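Local coordinates for hypothetical protein Rv2632c/MT2708 (Mycobacterium tuberculosis, PDB 2FGG) that is of unknown function, an uncharacterised mycobacterial protein of the Rv2632c-like family, related to Rv1738 of the same organism, at residues A[20-28]-A[38-46]; A[30-39]-A[69-77]. All blocks are in the same frame, centred on the assembly; numbering follows the deposited sequence.

Contact 1 of 2, residues A[20-28]-A[38-46]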
ATOM      1  N   HIS A  20     -11.563  -6.471  12.784  1.00 77.20           N
ATOM      2  CA  HIS A  20     -12.192  -5.747  13.901  1.00 78.19           C
ATOM      3  C   HIS A  20     -13.200  -6.521  14.799  1.00 78.59           C
ATOM      4  O   HIS A  20     -12.865  -6.733  15.966  1.00 78.83           O
ATOM      5  CB  HIS A  20     -12.686  -4.344  13.483  1.00 78.49           C
ATOM      6  CG  HIS A  20     -11.588  -3.370  13.151  1.00 79.36           C
ATOM      7  ND1 HIS A  20     -11.532  -2.098  13.687  1.00 80.34           N
ATOM      8  CD2 HIS A  20     -10.515  -3.474  12.327  1.00 79.63           C
ATOM      9  CE1 HIS A  20     -10.475  -1.464  13.211  1.00 80.39           C
ATOM     10  NE2 HIS A  20      -9.841  -2.277  12.381  1.00 80.02           N
ATOM     11  N   ASP A  21     -14.393  -6.959  14.353  1.00 79.04           N
ATOM     12  CA  ASP A  21     -15.006  -6.857  13.008  1.00 79.34           C
ATOM     13  C   ASP A  21     -15.772  -5.517  12.804  1.00 79.33           C
ATOM     14  O   ASP A  21     -15.763  -4.676  13.711  1.00 79.41           O
ATOM     15  CB  ASP A  21     -15.947  -8.062  12.802  1.00 79.50           C
ATOM     16  CG  ASP A  21     -15.272  -9.244  12.094  1.00 79.99           C
ATOM     17  OD1 ASP A  21     -15.787 -10.377  12.224  1.00 80.77           O
ATOM     18  OD2 ASP A  21     -14.244  -9.051  11.401  1.00 80.20           O
ATOM     19  N   GLU A  22     -16.461  -5.295  11.667  1.00 79.15           N
ATOM     20  CA  GLU A  22     -16.887  -6.304  10.657  1.00 78.76           C
ATOM     21  C   GLU A  22     -15.912  -6.944   9.618  1.00 78.08           C
ATOM     22  O   GLU A  22     -16.169  -8.095   9.252  1.00 78.35           O
ATOM     23  CB  GLU A  22     -18.220  -5.901   9.974  1.00 79.00           C
ATOM     24  CG  GLU A  22     -18.109  -4.985   8.737  1.00 79.70           C
ATOM     25  CD  GLU A  22     -18.516  -3.535   9.004  1.00 80.55           C
ATOM     26  OE1 GLU A  22     -18.084  -2.649   8.233  1.00 80.63           O
ATOM     27  OE2 GLU A  22     -19.273  -3.280   9.970  1.00 81.15           O
ATOM     28  N   ARG A  23     -14.849  -6.312   9.095  1.00 76.92           N
ATOM     29  CA  ARG A  23     -14.382  -4.909   9.132  1.00 75.82           C
ATOM     30  C   ARG A  23     -12.869  -5.015   9.232  1.00 74.44           C
ATOM     31  O   ARG A  23     -12.259  -4.487  10.153  1.00 74.34           O
ATOM     32  CB  ARG A  23     -14.913  -4.050  10.282  1.00 76.18           C
ATOM     33  CG  ARG A  23     -15.276  -2.597   9.921  1.00 77.89           C
ATOM     34  CD  ARG A  23     -14.769  -2.151   8.537  1.00 80.65           C
ATOM     35  NE  ARG A  23     -15.736  -1.262   7.885  1.00 83.00           N
ATOM     36  CZ  ARG A  23     -15.793  -1.018   6.575  1.00 83.97           C
ATOM     37  NH1 ARG A  23     -14.934  -1.591   5.740  1.00 84.61           N
ATOM     38  NH2 ARG A  23     -16.719  -0.194   6.095  1.00 84.41           N
ATOM     39  N   THR A  24     -12.275  -5.723   8.280  1.00 72.84           N
ATOM     40  CA  THR A  24     -10.839  -5.977   8.284  1.00 71.27           C
ATOM     41  C   THR A  24     -10.039  -4.895   7.538  1.00 70.28           C
ATOM     42  O   THR A  24     -10.411  -4.468   6.447  1.00 70.10           O
ATOM     43  CB  THR A  24     -10.505  -7.436   7.830  1.00 71.22           C
ATOM     44  OG1 THR A  24      -9.323  -7.453   7.023  1.00 71.06           O
ATOM     45  CG2 THR A  24     -11.659  -8.061   7.058  1.00 71.04           C
ATOM     46  N   ARG A  25      -8.950  -4.449   8.160  1.00 69.17           N
ATOM     47  CA  ARG A  25      -8.129  -3.362   7.631  1.00 68.29           C
ATOM     48  C   ARG A  25      -6.675  -3.776   7.479  1.00 67.28           C
ATOM     49  O   ARG A  25      -6.099  -4.394   8.363  1.00 66.92           O
ATOM     50  CB  ARG A  25      -8.201  -2.137   8.546  1.00 68.65           C
ATOM     51  CG  ARG A  25      -7.396  -0.938   8.056  1.00 69.87           C
ATOM     52  CD  ARG A  25      -6.547  -0.351   9.177  1.00 72.39           C
ATOM     53  NE  ARG A  25      -7.331   0.479  10.085  1.00 73.96           N
ATOM     54  CZ  ARG A  25      -6.992   0.753  11.343  1.00 75.24           C
ATOM     55  NH1 ARG A  25      -5.877   0.257  11.868  1.00 75.64           N
ATOM     56  NH2 ARG A  25      -7.783   1.516  12.084  1.00 75.41           N
ATOM     57  N   ALA A  26      -6.085  -3.417   6.348  1.00 66.39           N
ATOM     58  CA  ALA A  26      -4.671  -3.650   6.126  1.00 65.76           C
ATOM     59  C   ALA A  26      -3.909  -2.344   5.968  1.00 65.44           C
ATOM     60  O   ALA A  26      -4.403  -1.377   5.387  1.00 65.31           O
ATOM     61  CB  ALA A  26      -4.447  -4.548   4.928  1.00 65.32           C
ATOM     62  N   LYS A  27      -2.705  -2.334   6.525  1.00 65.17           N
ATOM     63  CA  LYS A  27      -1.763  -1.251   6.358  1.00 64.96           C
ATOM     64  C   LYS A  27      -0.496  -1.826   5.734  1.00 65.08           C
ATOM     65  O   LYS A  27       0.032  -2.825   6.226  1.00 65.16           O
ATOM     66  CB  LYS A  27      -1.468  -0.598   7.705  1.00 64.71           C
ATOM     67  CG  LYS A  27      -2.619   0.256   8.218  1.00 64.69           C
ATOM     68  CD  LYS A  27      -2.380   0.751   9.630  1.00 63.47           C
ATOM     69  CE  LYS A  27      -3.409   1.786   9.997  1.00 63.36           C
ATOM     70  NZ  LYS A  27      -2.944   2.600  11.144  1.00 64.13           N
ATOM     71  N   ALA A  28      -0.047  -1.223   4.627  1.00 65.10           N
ATOM     72  CA  ALA A  28       1.216  -1.586   3.968  1.00 65.10           C
ATOM     73  C   ALA A  28       2.218  -0.433   4.072  1.00 65.34           C
ATOM     74  O   ALA A  28       2.052   0.603   3.429  1.00 65.55           O
ATOM     75  CB  ALA A  28       0.978  -1.960   2.523  1.00 65.19           C
ATOM     76  N   VAL A  38       2.444   4.782   3.967  1.00 68.35           N
ATOM     77  CA  VAL A  38       1.495   3.763   4.399  1.00 66.50           C
ATOM     78  C   VAL A  38       0.292   3.747   3.483  1.00 65.52           C
ATOM     79  O   VAL A  38      -0.386   4.753   3.310  1.00 65.37           O
ATOM     80  CB  VAL A  38       1.025   3.972   5.859  1.00 66.46           C
ATOM     81  CG1 VAL A  38       0.218   2.772   6.337  1.00 65.71           C
ATOM     82  CG2 VAL A  38       2.207   4.198   6.776  1.00 66.04           C
ATOM     83  N   GLY A  39       0.046   2.591   2.889  1.00 64.65           N
ATOM     84  CA  GLY A  39      -1.175   2.344   2.143  1.00 63.83           C
ATOM     85  C   GLY A  39      -2.180   1.706   3.075  1.00 63.13           C
ATOM     86  O   GLY A  39      -1.838   0.796   3.829  1.00 62.87           O
ATOM     87  N   VAL A  40      -3.416   2.195   3.046  1.00 62.48           N
ATOM     88  CA  VAL A  40      -4.452   1.683   3.932  1.00 61.89           C
ATOM     89  C   VAL A  40      -5.593   1.110   3.104  1.00 61.67           C
ATOM     90  O   VAL A  40      -6.070   1.752   2.175  1.00 61.57           O
ATOM     91  CB  VAL A  40      -4.962   2.773   4.905  1.00 61.90           C
ATOM     92  CG1 VAL A  40      -5.764   2.146   6.037  1.00 61.77           C
ATOM     93  CG2 VAL A  40      -3.797   3.562   5.487  1.00 61.55           C
ATOM     94  N   GLY A  41      -6.002  -0.110   3.445  1.00 61.64           N
ATOM     95  CA  GLY A  41      -7.103  -0.796   2.777  1.00 62.00           C
ATOM     96  C   GLY A  41      -8.129  -1.373   3.740  1.00 62.29           C
ATOM     97  O   GLY A  41      -7.777  -1.846   4.813  1.00 61.84           O
ATOM     98  N   LEU A  42      -9.401  -1.340   3.343  1.00 62.99           N
ATOM     99  CA  LEU A  42     -10.504  -1.774   4.195  1.00 64.10           C
ATOM    100  C   LEU A  42     -11.524  -2.611   3.446  1.00 64.74           C
ATOM    101  O   LEU A  42     -11.940  -2.249   2.352  1.00 64.67           O
ATOM    102  CB  LEU A  42     -11.216  -0.557   4.775  1.00 64.12           C
ATOM    103  CG  LEU A  42     -10.565   0.111   5.979  1.00 64.87           C
ATOM    104  CD1 LEU A  42     -10.561   1.619   5.813  1.00 65.65           C
ATOM    105  CD2 LEU A  42     -11.286  -0.302   7.258  1.00 65.91           C
ATOM    106  N   ALA A  43     -11.910  -3.728   4.054  1.00 65.93           N
ATOM    107  CA  ALA A  43     -13.049  -4.543   3.641  1.00 67.46           C
ATOM    108  C   ALA A  43     -13.832  -4.719   4.936  1.00 68.72           C
ATOM    109  O   ALA A  43     -13.184  -4.930   5.951  1.00 69.08           O
ATOM    110  CB  ALA A  43     -12.552  -5.871   3.140  1.00 67.30           C
ATOM    111  N   ARG A  44     -15.172  -4.667   5.006  1.00 70.58           N
ATOM    112  CA  ARG A  44     -16.238  -4.841   3.992  1.00 72.46           C
ATOM    113  C   ARG A  44     -17.027  -6.055   4.482  1.00 73.15           C
ATOM    114  O   ARG A  44     -17.477  -6.061   5.627  1.00 73.39           O
ATOM    115  CB  ARG A  44     -15.765  -5.001   2.533  1.00 72.62           C
ATOM    116  CG  ARG A  44     -15.998  -3.767   1.639  1.00 73.38           C
ATOM    117  CD  ARG A  44     -15.924  -4.104   0.148  1.00 73.59           C
ATOM    118  NE  ARG A  44     -17.240  -4.267  -0.479  1.00 77.34           N
ATOM    119  CZ  ARG A  44     -17.786  -5.435  -0.832  1.00 78.91           C
ATOM    120  NH1 ARG A  44     -17.138  -6.581  -0.626  1.00 79.38           N
ATOM    121  NH2 ARG A  44     -18.992  -5.459  -1.398  1.00 79.56           N
ATOM    122  N   LEU A  45     -17.189  -7.058   3.613  1.00 74.32           N
ATOM    123  CA  LEU A  45     -17.668  -8.423   3.942  1.00 75.39           C
ATOM    124  C   LEU A  45     -18.314  -8.682   5.327  1.00 76.23           C
ATOM    125  O   LEU A  45     -17.596  -8.728   6.330  1.00 76.47           O
ATOM    126  CB  LEU A  45     -16.527  -9.443   3.724  1.00 75.32           C
ATOM    127  CG  LEU A  45     -15.954  -9.820   2.342  1.00 75.38           C
ATOM    128  CD1 LEU A  45     -16.970 -10.527   1.451  1.00 75.95           C
ATOM    129  CD2 LEU A  45     -15.354  -8.638   1.600  1.00 75.21           C
ATOM    130  N   ASP A  46     -19.641  -8.867   5.416  1.00 77.15           N
ATOM    131  CA  ASP A  46     -20.641  -8.681   4.337  1.00 78.07           C
ATOM    132  C   ASP A  46     -22.126  -9.043   4.653  1.00 78.44           C
ATOM    133  O   ASP A  46     -22.886  -9.312   3.714  1.00 78.56           O
ATOM    134  CB  ASP A  46     -20.205  -9.336   3.002  1.00 78.22           C
ATOM    135  CG  ASP A  46     -20.230 -10.871   3.036  1.00 78.97           C
ATOM    136  OD1 ASP A  46     -20.737 -11.478   4.012  1.00 79.20           O
ATOM    137  OD2 ASP A  46     -19.739 -11.474   2.053  1.00 79.75           O
TER

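Contact 2 of 2, residues A[30-39]-A[69-77]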
ATOM      1  N   LEU A  30       5.920   1.301   3.684  1.00 64.82           N
ATOM      2  CA  LEU A  30       7.181   1.335   2.952  1.00 64.42           C
ATOM      3  C   LEU A  30       8.001   2.557   3.382  1.00 64.63           C
ATOM      4  O   LEU A  30       7.480   3.674   3.439  1.00 64.81           O
ATOM      5  CB  LEU A  30       6.912   1.363   1.439  1.00 64.24           C
ATOM      6  CG  LEU A  30       8.061   1.642   0.458  1.00 63.80           C
ATOM      7  CD1 LEU A  30       9.141   0.562   0.503  1.00 62.25           C
ATOM      8  CD2 LEU A  30       7.523   1.796  -0.948  1.00 63.60           C
ATOM      9  N   SER A  31       9.272   2.340   3.706  1.00 64.66           N
ATOM     10  CA  SER A  31      10.203   3.438   3.934  1.00 64.75           C
ATOM     11  C   SER A  31      10.821   3.820   2.606  1.00 64.80           C
ATOM     12  O   SER A  31      11.509   3.010   1.984  1.00 64.62           O
ATOM     13  CB  SER A  31      11.294   3.036   4.921  1.00 64.82           C
ATOM     14  OG  SER A  31      10.813   3.072   6.250  1.00 65.56           O
ATOM     15  N   TRP A  32      10.563   5.048   2.165  1.00 65.22           N
ATOM     16  CA  TRP A  32      11.001   5.487   0.835  1.00 65.80           C
ATOM     17  C   TRP A  32      11.353   6.970   0.763  1.00 66.39           C
ATOM     18  O   TRP A  32      10.584   7.824   1.204  1.00 66.50           O
ATOM     19  CB  TRP A  32       9.956   5.137  -0.234  1.00 65.41           C
ATOM     20  CG  TRP A  32      10.449   5.387  -1.621  1.00 64.91           C
ATOM     21  CD1 TRP A  32      10.120   6.433  -2.432  1.00 64.63           C
ATOM     22  CD2 TRP A  32      11.388   4.591  -2.351  1.00 64.84           C
ATOM     23  NE1 TRP A  32      10.788   6.333  -3.626  1.00 64.49           N
ATOM     24  CE2 TRP A  32      11.576   5.213  -3.603  1.00 64.68           C
ATOM     25  CE3 TRP A  32      12.091   3.412  -2.067  1.00 64.53           C
ATOM     26  CZ2 TRP A  32      12.438   4.693  -4.577  1.00 64.78           C
ATOM     27  CZ3 TRP A  32      12.952   2.897  -3.034  1.00 64.62           C
ATOM     28  CH2 TRP A  32      13.114   3.538  -4.273  1.00 64.81           C
ATOM     29  N   ALA A  33      12.523   7.256   0.191  1.00 67.13           N
ATOM     30  CA  ALA A  33      13.027   8.613   0.029  1.00 67.71           C
ATOM     31  C   ALA A  33      12.923   9.394   1.333  1.00 68.34           C
ATOM     32  O   ALA A  33      12.501  10.550   1.345  1.00 68.65           O
ATOM     33  CB  ALA A  33      12.289   9.329  -1.102  1.00 67.66           C
ATOM     34  N   GLY A  34      13.296   8.747   2.433  1.00 68.92           N
ATOM     35  CA  GLY A  34      13.264   9.383   3.748  1.00 69.75           C
ATOM     36  C   GLY A  34      11.883   9.660   4.323  1.00 70.12           C
ATOM     37  O   GLY A  34      11.736  10.483   5.233  1.00 70.14           O
ATOM     38  N   ARG A  35      10.870   8.974   3.803  1.00 70.47           N
ATOM     39  CA  ARG A  35       9.524   9.092   4.349  1.00 71.11           C
ATOM     40  C   ARG A  35       8.879   7.725   4.595  1.00 70.86           C
ATOM     41  O   ARG A  35       9.198   6.738   3.931  1.00 70.70           O
ATOM     42  CB  ARG A  35       8.648  10.001   3.469  1.00 71.01           C
ATOM     43  CG  ARG A  35       8.161   9.374   2.172  1.00 72.23           C
ATOM     44  CD  ARG A  35       7.707  10.414   1.150  1.00 72.33           C
ATOM     45  NE  ARG A  35       8.848  10.988   0.438  1.00 74.99           N
ATOM     46  CZ  ARG A  35       8.768  11.973  -0.454  1.00 75.67           C
ATOM     47  NH1 ARG A  35       7.585  12.503  -0.756  1.00 76.24           N
ATOM     48  NH2 ARG A  35       9.874  12.428  -1.040  1.00 74.87           N
ATOM     49  N   GLN A  36       7.998   7.683   5.587  1.00 71.11           N
ATOM     50  CA  GLN A  36       7.226   6.494   5.903  1.00 71.22           C
ATOM     51  C   GLN A  36       5.962   6.572   5.093  1.00 71.12           C
ATOM     52  O   GLN A  36       5.137   7.452   5.304  1.00 71.16           O
ATOM     53  CB  GLN A  36       6.865   6.449   7.392  1.00 71.34           C
ATOM     54  CG  GLN A  36       8.048   6.538   8.337  1.00 72.67           C
ATOM     55  CD  GLN A  36       9.035   5.401   8.147  1.00 74.42           C
ATOM     56  OE1 GLN A  36       8.645   4.253   7.926  1.00 75.32           O
ATOM     57  NE2 GLN A  36      10.323   5.716   8.232  1.00 75.37           N
HETATM   58  N   MSE A  37       5.811   5.663   4.150  1.00 71.03           N
HETATM   59  CA  MSE A  37       4.612   5.650   3.339  1.00 71.61           C
HETATM   60  C   MSE A  37       3.724   4.495   3.763  1.00 69.78           C
HETATM   61  O   MSE A  37       4.194   3.376   3.932  1.00 69.84           O
HETATM   62  CB  MSE A  37       4.978   5.564   1.866  1.00 71.24           C
HETATM   63  CG  MSE A  37       5.844   6.716   1.418  1.00 72.72           C
HETATM   64 SE   MSE A  37       6.317   6.583  -0.450  1.00 77.05          SE
HETATM   65  CE  MSE A  37       4.635   6.995  -1.255  1.00 75.19           C
ATOM     66  N   VAL A  38       2.444   4.782   3.967  1.00 68.35           N
ATOM     67  CA  VAL A  38       1.495   3.763   4.399  1.00 66.50           C
ATOM     68  C   VAL A  38       0.292   3.747   3.483  1.00 65.52           C
ATOM     69  O   VAL A  38      -0.386   4.753   3.310  1.00 65.37           O
ATOM     70  CB  VAL A  38       1.025   3.972   5.859  1.00 66.46           C
ATOM     71  CG1 VAL A  38       0.218   2.772   6.337  1.00 65.71           C
ATOM     72  CG2 VAL A  38       2.207   4.198   6.776  1.00 66.04           C
ATOM     73  N   GLY A  39       0.046   2.591   2.889  1.00 64.65           N
ATOM     74  CA  GLY A  39      -1.175   2.344   2.143  1.00 63.83           C
ATOM     75  C   GLY A  39      -2.180   1.706   3.075  1.00 63.13           C
ATOM     76  O   GLY A  39      -1.838   0.796   3.829  1.00 62.87           O
ATOM     77  N   ALA A  69       0.584   2.103  -4.090  1.00 60.41           N
ATOM     78  CA  ALA A  69       0.948   2.272  -5.497  1.00 60.31           C
ATOM     79  C   ALA A  69       0.570   3.668  -5.997  1.00 60.76           C
ATOM     80  O   ALA A  69       1.383   4.334  -6.642  1.00 61.05           O
ATOM     81  CB  ALA A  69       0.300   1.212  -6.351  1.00 60.04           C
ATOM     82  N   ASN A  70      -0.646   4.117  -5.672  1.00 60.96           N
ATOM     83  CA  ASN A  70      -1.126   5.440  -6.067  1.00 61.11           C
ATOM     84  C   ASN A  70      -0.308   6.564  -5.452  1.00 60.77           C
ATOM     85  O   ASN A  70      -0.067   7.586  -6.086  1.00 61.24           O
ATOM     86  CB  ASN A  70      -2.595   5.629  -5.708  1.00 61.38           C
ATOM     87  CG  ASN A  70      -3.521   4.713  -6.496  1.00 64.45           C
ATOM     88  OD1 ASN A  70      -3.231   4.310  -7.635  1.00 67.10           O
ATOM     89  ND2 ASN A  70      -4.651   4.372  -5.885  1.00 66.86           N
ATOM     90  N   GLN A  71       0.117   6.379  -4.212  1.00 60.21           N
ATOM     91  CA  GLN A  71       0.990   7.345  -3.569  1.00 59.65           C
ATOM     92  C   GLN A  71       2.346   7.386  -4.270  1.00 59.36           C
ATOM     93  O   GLN A  71       2.935   8.453  -4.421  1.00 60.20           O
ATOM     94  CB  GLN A  71       1.165   7.004  -2.096  1.00 59.51           C
ATOM     95  CG  GLN A  71      -0.046   7.317  -1.250  1.00 59.08           C
ATOM     96  CD  GLN A  71       0.100   6.767   0.131  1.00 59.29           C
ATOM     97  OE1 GLN A  71       1.070   7.052   0.819  1.00 60.88           O
ATOM     98  NE2 GLN A  71      -0.860   5.973   0.551  1.00 59.51           N
ATOM     99  N   LEU A  72       2.824   6.227  -4.711  1.00 58.14           N
ATOM    100  CA  LEU A  72       4.091   6.146  -5.411  1.00 57.21           C
ATOM    101  C   LEU A  72       4.011   6.721  -6.831  1.00 56.96           C
ATOM    102  O   LEU A  72       5.009   7.244  -7.350  1.00 56.88           O
ATOM    103  CB  LEU A  72       4.602   4.705  -5.421  1.00 56.93           C
ATOM    104  CG  LEU A  72       5.213   4.206  -4.111  1.00 55.55           C
ATOM    105  CD1 LEU A  72       5.300   2.700  -4.105  1.00 53.74           C
ATOM    106  CD2 LEU A  72       6.586   4.831  -3.891  1.00 54.29           C
ATOM    107  N   PHE A  73       2.829   6.629  -7.446  1.00 56.19           N
ATOM    108  CA  PHE A  73       2.580   7.253  -8.744  1.00 55.43           C
ATOM    109  C   PHE A  73       2.544   8.773  -8.597  1.00 54.91           C
ATOM    110  O   PHE A  73       3.082   9.500  -9.425  1.00 55.11           O
ATOM    111  CB  PHE A  73       1.278   6.750  -9.376  1.00 55.43           C
ATOM    112  CG  PHE A  73       1.371   5.364  -9.978  1.00 55.55           C
ATOM    113  CD1 PHE A  73       2.325   5.063 -10.939  1.00 54.95           C
ATOM    114  CD2 PHE A  73       0.468   4.370  -9.606  1.00 54.83           C
ATOM    115  CE1 PHE A  73       2.402   3.781 -11.493  1.00 54.93           C
ATOM    116  CE2 PHE A  73       0.531   3.101 -10.158  1.00 53.05           C
ATOM    117  CZ  PHE A  73       1.502   2.803 -11.098  1.00 54.50           C
ATOM    118  N   ALA A  74       1.923   9.247  -7.531  1.00 54.30           N
ATOM    119  CA  ALA A  74       1.909  10.675  -7.237  1.00 53.96           C
ATOM    120  C   ALA A  74       3.318  11.207  -6.965  1.00 53.54           C
ATOM    121  O   ALA A  74       3.641  12.337  -7.317  1.00 54.01           O
ATOM    122  CB  ALA A  74       0.995  10.965  -6.069  1.00 53.33           C
ATOM    123  N   LEU A  75       4.160  10.385  -6.351  1.00 53.38           N
ATOM    124  CA  LEU A  75       5.526  10.789  -6.040  1.00 52.79           C
ATOM    125  C   LEU A  75       6.378  10.837  -7.303  1.00 52.50           C
ATOM    126  O   LEU A  75       7.208  11.734  -7.471  1.00 52.62           O
ATOM    127  CB  LEU A  75       6.141   9.851  -5.006  1.00 52.68           C
ATOM    128  CG  LEU A  75       7.551  10.177  -4.502  1.00 53.05           C
ATOM    129  CD1 LEU A  75       7.687  11.638  -4.071  1.00 52.39           C
ATOM    130  CD2 LEU A  75       7.912   9.254  -3.367  1.00 53.01           C
ATOM    131  N   THR A  76       6.152   9.869  -8.187  1.00 52.24           N
ATOM    132  CA  THR A  76       6.824   9.813  -9.478  1.00 51.87           C
ATOM    133  C   THR A  76       6.544  11.070 -10.278  1.00 51.32           C
ATOM    134  O   THR A  76       7.471  11.698 -10.758  1.00 51.39           O
ATOM    135  CB  THR A  76       6.405   8.571 -10.282  1.00 51.87           C
ATOM    136  OG1 THR A  76       6.593   7.408  -9.473  1.00 52.46           O
ATOM    137  CG2 THR A  76       7.245   8.429 -11.536  1.00 52.13           C
ATOM    138  N   SER A  77       5.272  11.444 -10.388  1.00 50.95           N
ATOM    139  CA  SER A  77       4.877  12.631 -11.143  1.00 50.81           C
ATOM    140  C   SER A  77       5.485  13.903 -10.558  1.00 50.65           C
ATOM    141  O   SER A  77       6.039  14.732 -11.270  1.00 50.57           O
ATOM    142  CB  SER A  77       3.357  12.771 -11.184  1.00 50.50           C
ATOM    143  OG  SER A  77       3.009  14.005 -11.781  1.00 50.58           O
TER
HETATM  144  O   HOH W   1       1.492   7.603   3.559  1.00 47.05           O

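Contact 1 of 2, residues A[20-28]-A[38-46]
A chi1 of -179° turns the Arg25 chain away from its own N, beside its carbonyl carbon, whereas CG of Leu42 is anti to its own carbonyl carbon; the two side chains thus lie side by side and point the same way, Arg25 CB 3.8 Å from Leu42 CD2. They meet on an antiparallel beta hairpin, in which strand 24-32 pairs with strand 35-43. The backbone ladder is regular: Ala26 N to Gly41 O and Gly41 N to Ala26 O are both 2.8 Å, and Ala28 and Gly39 are paired in the same way. The non-hydrogen-bonded pairs Arg25-Leu42 and Lys27-Val40 send their side chains to one face of the sheet. There the aliphatic part of Arg25 also rests against Val40, Arg25 CG to Val40 CG1 4.0 Å, while its guanidinium reaches Glu18 on strand 14-19 in a salt bridge. The other face carries Thr24, Ala26, Ala28 and Ala43, with Gly39 and Gly41; Thr24 and Ala26 touch helix 54-83 from this face. Toward the open end the pairing deteriorates. Ala43 N still gives Thr24 O a nearly straight bond of 2.9 Å, 175° at the hydrogen, but the return bond from Thr24 N to Ala43 O is weak, bent to 118°.

Contact 2 of 2, residues A[30-39]-A[69-77]
The closing end of a beta hairpin, strands 30-32 and 35-39 joined by a type I' turn from Trp32 to Arg35, lies over helix 69-77, the axis of strand 35-39 coming within 8.7 Å of the helix axis at 134°. Selenomethionine Met37 fills the middle of this strand-helix interface. Its CG stands anti to the carbonyl carbon (chi1 -59°) and the chain bends only at its last torsion; the Met37 and Gln71 side chains slide past each other in opposite directions, Met37 CE 3.6 Å from Gln71 CB. The selenium itself faces Leu72, Met37 SE to Leu72 CD2 3.9 Å. Leu72 uses both branches: CD1 meets Leu30 CD2 at 4.0 Å, the two side chains crossing at about a right angle, and CD2 also sits over one face of the Trp32 ring. Leu75 comes to the same indole differently, its CD2 lying in the ring plane at the edge, 3.7 Å from Trp32 CD1. That methyl also covers a face of the Arg35 guanidinium, over its centre, and Leu75 CD1 is 3.4 Å from Arg35 NH1. At the opposite end of the interface the packing turns polar. Gln71 NE2 donates to Val38 O over 3.1 Å in a straight bond (171°), the oxygen lying in the plane of the Gln71 amide although the donor stands above the carbonyl plane of Val38. A water joins Val38 N to Gln71 OE1, so both ends of the amide are tied to one residue of the strand. Asp67 of the same helix accepts a second bond from Gln71 NE2. Leu68, one turn before Leu72, extends the apolar layer against Leu30 and Met37, and Cys11 and Ile13, leading into strand 14-19, touch Leu30.

How the contacts relate
From the N terminus the chain lays down strand 14-19, then strand 24-32, and turns back as strand 35-43; contact 1 closes this short hairpin loop by pairing 20-28 with 38-46. After a loop the chain enters helix 54-83, and contact 2 closes the much longer connection from 30-39 to 69-77. The two loops cross, their segments alternating along the sequence and sharing Val38 and Gly39. The centres of the two contacts lie about 20 Å apart, on opposite sides of the centre of the chain. Contact 1 thus joins strand to strand toward the hairpin's open end, whereas contact 2 fastens its turn end to the helix, so local and longer-range closure are combined in one small alpha-beta fold.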